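Long-range contacts in catalase (Pseudomonas syringae, PDB 1M7S), which breaks down hydrogen peroxide into water and oxygen with the help of a bound heme, protecting the cell from peroxide damage: residues S72-F77 / N312-I317; Y185-G190 / G217-D222. All coordinates share one frame; numbering follows the deposited sequence.

Contact 1. Residues S72-F77 / N312-I317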
loop_
_atom_site.group_PDB
_atom_site.type_symbol
_atom_site.label_atom_id
_atom_site.label_comp_id
_atom_site.label_asym_id
_atom_site.label_seq_id
_atom_site.Cartn_x
_atom_site.Cartn_y
_atom_site.Cartn_z
ATOM N N SER A 72 0.465 -35.044 -22.382
ATOM C CA SER A 72 1.016 -34.304 -21.228
ATOM C C SER A 72 1.493 -35.228 -20.125
ATOM O O SER A 72 0.844 -36.219 -19.830
ATOM C CB SER A 72 -0.076 -33.342 -20.702
ATOM O OG SER A 72 0.414 -32.552 -19.618
ATOM N N LYS A 73 2.586 -34.839 -19.528
ATOM C CA LYS A 73 3.099 -35.536 -18.340
ATOM C C LYS A 73 2.408 -35.053 -17.065
ATOM O O LYS A 73 2.694 -35.565 -15.960
ATOM C CB LYS A 73 4.589 -35.399 -18.271
ATOM C CG LYS A 73 5.114 -33.988 -17.997
ATOM C CD LYS A 73 6.618 -33.963 -18.229
ATOM C CE LYS A 73 7.143 -32.545 -18.170
ATOM N NZ LYS A 73 8.611 -32.440 -18.319
ATOM N N ALA A 74 1.558 -34.026 -17.103
ATOM C CA ALA A 74 0.999 -33.523 -15.836
ATOM C C ALA A 74 0.109 -34.506 -15.098
ATOM O O ALA A 74 -0.832 -35.053 -15.662
ATOM C CB ALA A 74 0.266 -32.201 -16.052
ATOM N N THR A 75 0.354 -34.646 -13.786
ATOM C CA THR A 75 -0.443 -35.542 -12.937
ATOM C C THR A 75 -1.925 -35.298 -12.897
ATOM O O THR A 75 -2.749 -36.230 -12.778
ATOM C CB THR A 75 0.122 -35.509 -11.472
ATOM O OG1 THR A 75 1.519 -35.785 -11.568
ATOM C CG2 THR A 75 -0.507 -36.584 -10.595
ATOM N N VAL A 76 -2.401 -34.037 -13.034
ATOM C CA VAL A 76 -3.823 -33.726 -13.039
ATOM C C VAL A 76 -4.606 -34.455 -14.114
ATOM O O VAL A 76 -5.811 -34.697 -13.971
ATOM C CB VAL A 76 -4.019 -32.167 -13.150
ATOM C CG1 VAL A 76 -3.532 -31.666 -14.509
ATOM C CG2 VAL A 76 -5.456 -31.782 -12.908
ATOM N N PHE A 77 -3.992 -34.891 -15.223
ATOM C CA PHE A 77 -4.636 -35.600 -16.282
ATOM C C PHE A 77 -4.509 -37.139 -16.177
ATOM O O PHE A 77 -5.086 -37.806 -17.028
ATOM C CB PHE A 77 -4.016 -35.184 -17.620
ATOM C CG PHE A 77 -4.064 -33.703 -17.924
ATOM C CD1 PHE A 77 -2.897 -33.019 -18.216
ATOM C CD2 PHE A 77 -5.271 -33.027 -17.898
ATOM C CE1 PHE A 77 -2.949 -31.662 -18.529
ATOM C CE2 PHE A 77 -5.324 -31.680 -18.190
ATOM C CZ PHE A 77 -4.157 -30.990 -18.509
ATOM N N ASN A 312 0.283 -19.686 -13.305
ATOM C CA ASN A 312 0.417 -20.794 -12.352
ATOM C C ASN A 312 0.301 -22.070 -13.223
ATOM O O ASN A 312 -0.797 -22.468 -13.592
ATOM C CB ASN A 312 -0.678 -20.739 -11.298
ATOM C CG ASN A 312 -0.473 -19.635 -10.280
ATOM O OD1 ASN A 312 0.659 -19.330 -9.926
ATOM N ND2 ASN A 312 -1.546 -19.011 -9.768
ATOM N N LEU A 313 1.447 -22.599 -13.582
ATOM C CA LEU A 313 1.585 -23.751 -14.468
ATOM C C LEU A 313 2.321 -24.892 -13.768
ATOM O O LEU A 313 3.018 -24.644 -12.788
ATOM C CB LEU A 313 2.523 -23.353 -15.636
ATOM C CG LEU A 313 1.903 -22.329 -16.591
ATOM C CD1 LEU A 313 3.001 -21.635 -17.403
ATOM C CD2 LEU A 313 0.856 -22.998 -17.469
ATOM N N VAL A 314 2.108 -26.088 -14.295
ATOM C CA VAL A 314 2.842 -27.256 -13.715
ATOM C C VAL A 314 3.602 -27.854 -14.898
ATOM O O VAL A 314 3.194 -27.724 -16.071
ATOM C CB VAL A 314 1.800 -28.187 -13.107
ATOM C CG1 VAL A 314 1.109 -27.578 -11.863
ATOM C CG2 VAL A 314 0.675 -28.565 -14.057
ATOM N N PRO A 315 4.604 -28.658 -14.637
ATOM C CA PRO A 315 5.391 -29.342 -15.668
ATOM C C PRO A 315 4.433 -30.152 -16.511
ATOM O O PRO A 315 3.578 -30.870 -15.983
ATOM C CB PRO A 315 6.426 -30.185 -14.896
ATOM C CG PRO A 315 6.592 -29.329 -13.634
ATOM C CD PRO A 315 5.153 -28.923 -13.296
ATOM N N GLY A 316 4.473 -30.012 -17.827
ATOM C CA GLY A 316 3.547 -30.694 -18.719
ATOM C C GLY A 316 2.549 -29.726 -19.359
ATOM O O GLY A 316 1.785 -30.111 -20.232
ATOM N N ILE A 317 2.508 -28.488 -18.859
ATOM C CA ILE A 317 1.515 -27.533 -19.384
ATOM C C ILE A 317 2.241 -26.212 -19.536
ATOM O O ILE A 317 2.892 -25.757 -18.587
ATOM C CB ILE A 317 0.312 -27.314 -18.445
ATOM C CG1 ILE A 317 -0.357 -28.603 -18.013
ATOM C CG2 ILE A 317 -0.657 -26.376 -19.175
ATOM C CD1 ILE A 317 -1.575 -28.604 -17.126
#

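Contact 2. Residues Y185-G190 / G217-D222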
loop_
_atom_site.group_PDB
_atom_site.type_symbol
_atom_site.label_atom_id
_atom_site.label_comp_id
_atom_site.label_asym_id
_atom_site.label_seq_id
_atom_site.Cartn_x
_atom_site.Cartn_y
_atom_site.Cartn_z
ATOM N N TYR A 185 -24.728 -19.521 -14.175
ATOM C CA TYR A 185 -23.357 -20.003 -14.449
ATOM C C TYR A 185 -23.372 -21.527 -14.674
ATOM O O TYR A 185 -22.558 -22.059 -15.447
ATOM C CB TYR A 185 -22.421 -19.698 -13.299
ATOM C CG TYR A 185 -22.081 -18.226 -13.123
ATOM C CD1 TYR A 185 -21.594 -17.493 -14.204
ATOM C CD2 TYR A 185 -22.165 -17.679 -11.852
ATOM C CE1 TYR A 185 -21.236 -16.166 -14.032
ATOM C CE2 TYR A 185 -21.776 -16.350 -11.659
ATOM C CZ TYR A 185 -21.337 -15.633 -12.744
ATOM O OH TYR A 185 -20.989 -14.304 -12.548
ATOM N N ARG A 186 -24.375 -22.180 -14.082
ATOM C CA ARG A 186 -24.551 -23.614 -14.267
ATOM C C ARG A 186 -25.019 -23.941 -15.686
ATOM O O ARG A 186 -24.888 -25.091 -16.096
ATOM C CB ARG A 186 -25.695 -24.159 -13.344
ATOM C CG ARG A 186 -25.380 -23.955 -11.869
ATOM C CD ARG A 186 -26.459 -24.701 -11.017
ATOM N NE ARG A 186 -27.732 -23.990 -11.142
ATOM C CZ ARG A 186 -28.906 -24.588 -11.045
ATOM N NH1 ARG A 186 -28.892 -25.921 -10.858
ATOM N NH2 ARG A 186 -30.046 -23.910 -11.126
ATOM N N PHE A 187 -25.556 -23.013 -16.431
ATOM C CA PHE A 187 -26.094 -23.170 -17.756
ATOM C C PHE A 187 -25.237 -22.492 -18.828
ATOM O O PHE A 187 -25.783 -21.956 -19.776
ATOM C CB PHE A 187 -27.548 -22.647 -17.790
ATOM C CG PHE A 187 -28.359 -23.306 -16.696
ATOM C CD1 PHE A 187 -28.756 -22.553 -15.597
ATOM C CD2 PHE A 187 -28.692 -24.640 -16.747
ATOM C CE1 PHE A 187 -29.487 -23.110 -14.564
ATOM C CE2 PHE A 187 -29.417 -25.229 -15.711
ATOM C CZ PHE A 187 -29.813 -24.477 -14.615
ATOM N N MET A 188 -23.938 -22.548 -18.640
ATOM C CA MET A 188 -23.013 -22.039 -19.635
ATOM C C MET A 188 -21.845 -23.025 -19.777
ATOM O O MET A 188 -21.440 -23.653 -18.793
ATOM C CB MET A 188 -22.409 -20.666 -19.359
ATOM C CG MET A 188 -21.436 -20.490 -18.222
ATOM S SD MET A 188 -21.121 -18.706 -17.921
ATOM C CE MET A 188 -19.566 -18.968 -17.037
ATOM N N ASP A 189 -21.217 -22.965 -20.938
ATOM C CA ASP A 189 -19.997 -23.755 -21.102
ATOM C C ASP A 189 -18.811 -22.898 -20.665
ATOM O O ASP A 189 -18.954 -21.733 -20.349
ATOM C CB ASP A 189 -19.798 -24.157 -22.565
ATOM C CG ASP A 189 -20.608 -25.333 -23.047
ATOM O OD1 ASP A 189 -21.395 -25.924 -22.288
ATOM O OD2 ASP A 189 -20.432 -25.679 -24.258
ATOM N N GLY A 190 -17.619 -23.492 -20.665
ATOM C CA GLY A 190 -16.401 -22.752 -20.354
ATOM C C GLY A 190 -15.375 -23.136 -21.431
ATOM O O GLY A 190 -15.450 -24.205 -22.071
ATOM N N GLY A 217 -26.765 -28.253 -19.600
ATOM C CA GLY A 217 -27.234 -27.660 -20.839
ATOM C C GLY A 217 -26.949 -26.138 -20.796
ATOM O O GLY A 217 -26.437 -25.610 -19.804
ATOM N N ILE A 218 -27.252 -25.516 -21.911
ATOM C CA ILE A 218 -27.121 -24.081 -22.113
ATOM C C ILE A 218 -28.481 -23.405 -21.985
ATOM O O ILE A 218 -29.449 -23.746 -22.683
ATOM C CB ILE A 218 -26.616 -23.750 -23.540
ATOM C CG1 ILE A 218 -25.282 -24.428 -23.820
ATOM C CG2 ILE A 218 -26.491 -22.234 -23.757
ATOM C CD1 ILE A 218 -24.262 -24.353 -22.719
ATOM N N LYS A 219 -28.533 -22.375 -21.123
ATOM C CA LYS A 219 -29.786 -21.641 -20.981
ATOM C C LYS A 219 -29.452 -20.147 -20.906
ATOM O O LYS A 219 -28.791 -19.728 -19.969
ATOM C CB LYS A 219 -30.436 -22.048 -19.666
ATOM C CG LYS A 219 -31.948 -22.114 -19.608
ATOM C CD LYS A 219 -32.407 -23.070 -18.498
ATOM C CE LYS A 219 -31.778 -24.445 -18.683
ATOM N NZ LYS A 219 -32.289 -25.456 -17.708
ATOM N N ASN A 220 -29.989 -19.374 -21.819
ATOM C CA ASN A 220 -29.805 -17.935 -21.851
ATOM C C ASN A 220 -31.143 -17.205 -21.729
ATOM O O ASN A 220 -32.235 -17.707 -22.050
ATOM C CB ASN A 220 -29.191 -17.588 -23.240
ATOM C CG ASN A 220 -27.824 -18.223 -23.391
ATOM O OD1 ASN A 220 -27.024 -18.191 -22.458
ATOM N ND2 ASN A 220 -27.522 -18.795 -24.540
ATOM N N LEU A 221 -31.035 -15.936 -21.333
ATOM C CA LEU A 221 -32.183 -15.056 -21.233
ATOM C C LEU A 221 -32.247 -14.212 -22.500
ATOM O O LEU A 221 -31.185 -13.837 -22.996
ATOM C CB LEU A 221 -32.011 -14.085 -20.040
ATOM C CG LEU A 221 -31.851 -14.742 -18.692
ATOM C CD1 LEU A 221 -31.487 -13.705 -17.621
ATOM C CD2 LEU A 221 -33.108 -15.498 -18.248
ATOM N N ASP A 222 -33.446 -13.900 -22.982
ATOM C CA ASP A 222 -33.534 -12.978 -24.126
ATOM C C ASP A 222 -33.754 -11.610 -23.506
ATOM O O ASP A 222 -33.892 -11.463 -22.282
ATOM C CB ASP A 222 -34.533 -13.466 -25.164
ATOM C CG ASP A 222 -35.957 -13.461 -24.672
ATOM O OD1 ASP A 222 -36.784 -14.129 -25.343
ATOM O OD2 ASP A 222 -36.301 -12.790 -23.674
HETATM O O HOH W 1 -25.256 -19.706 -21.074
#

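Contact 1. Residues S72-F77 / N312-I317
The backbones of A74 and G316 come together with their CA atoms 4.8 Å apart, where a type II beta turn from V314 to I317, closed by the bond from I317 N to V314 O, presses against the loop that leads into the 3-10 segment 75-77. P315 and G316 fill its two central positions, the first with the negative phi that a proline ring fixes, the second with a positive phi of 109° that favours glycine. The bare CA of G316 lets the turn lie against A74 N, 4.2 Å away.

S72 supplies the hydrogen bond between the segments, its OG donating to G316 O over 2.9 Å from above the carbonyl plane. The same OG accepts from A74 N in an ST turn, a nearly straight bond at 168°. Serine suits the place because one hydroxyl can do both jobs. With chi1 at -178°, OG is swung away from the backbone N and lies beside the carbonyl carbon. The contact joins the loop between strands 55-64 and 82-90 to the start of strand 317-319, all strands of the antiparallel beta barrel of the catalase fold; G316 and K73 both make backbone bonds to V199.

K73 lays its extended chain along the turn, CE 3.7 Å from G316 N, while NZ goes on to the carbonyl of K389. The small A74 methyl lets the turn come close: its CB faces P315 O at 3.6 Å, with V314 CG2 and I317 CG1 on that side too. I317 reaches on with CD1 to F77 CE1, 3.6 Å away, meeting the ring obliquely, and V76 CG1 lies over the centre of one face of that ring.

Contact 2. Residues Y185-G190 / G217-D222
R186 approaches the other segment through its backbone: its O and that of G217 share the hydroxyl of S214 as a partner. Its side chain turns to F187 instead, the guanidinium lying with one face near CZ of the ring while NH2 forms a salt bridge to D240.

F187 carries the contact. Its O accepts from K219 N over 3.1 Å at 165°, and takes a second bond from a water that also donates to N220 OD1. Its CA makes a CH...O contact with G217 O, 3.2 Å away. The bend of K219 at chi3 (-55°) brings CE over the ring face, 4.1 Å from the centroid, in a CH-pi contact; R186 CB lies over the centre of the opposite face, so the ring is sandwiched.

M188 CB points away from 217-222, and SD lies in plane at the edge of the Y185 ring. Hydrogen bonds from D189 OD2 to H211 NE2 and from OD1 to S214 N fix the carboxylate, while OD1 lies 3.3 Å from I218 CD1.

The contact ties the loop entering strand 190-191 to the one before helix 223-232, N-capped by D222. An aromatic ring suits the methylenes of exposed K219, and F187 O is satisfied twice.

The two contacts stand apart: their centres are 29 Å from each other, their nearest atoms about 13 Å, and nothing touches. Along the chain, contact 2 is nested within the long loop that contact 1 closes, and all four segments are part of the catalase domain. Contact 1 is buried, lies away from the active site and heme, and is close to a second subunit, whose R6 and N8 side chains hydrogen-bond to L313 O. Contact 2 lies at the surface but has an inner side near the heme, where the side chain of M188 is about 8 Å from the cofactor and about 7 Å and 9 Å from those of N124 and H52, the predicted active-site residues.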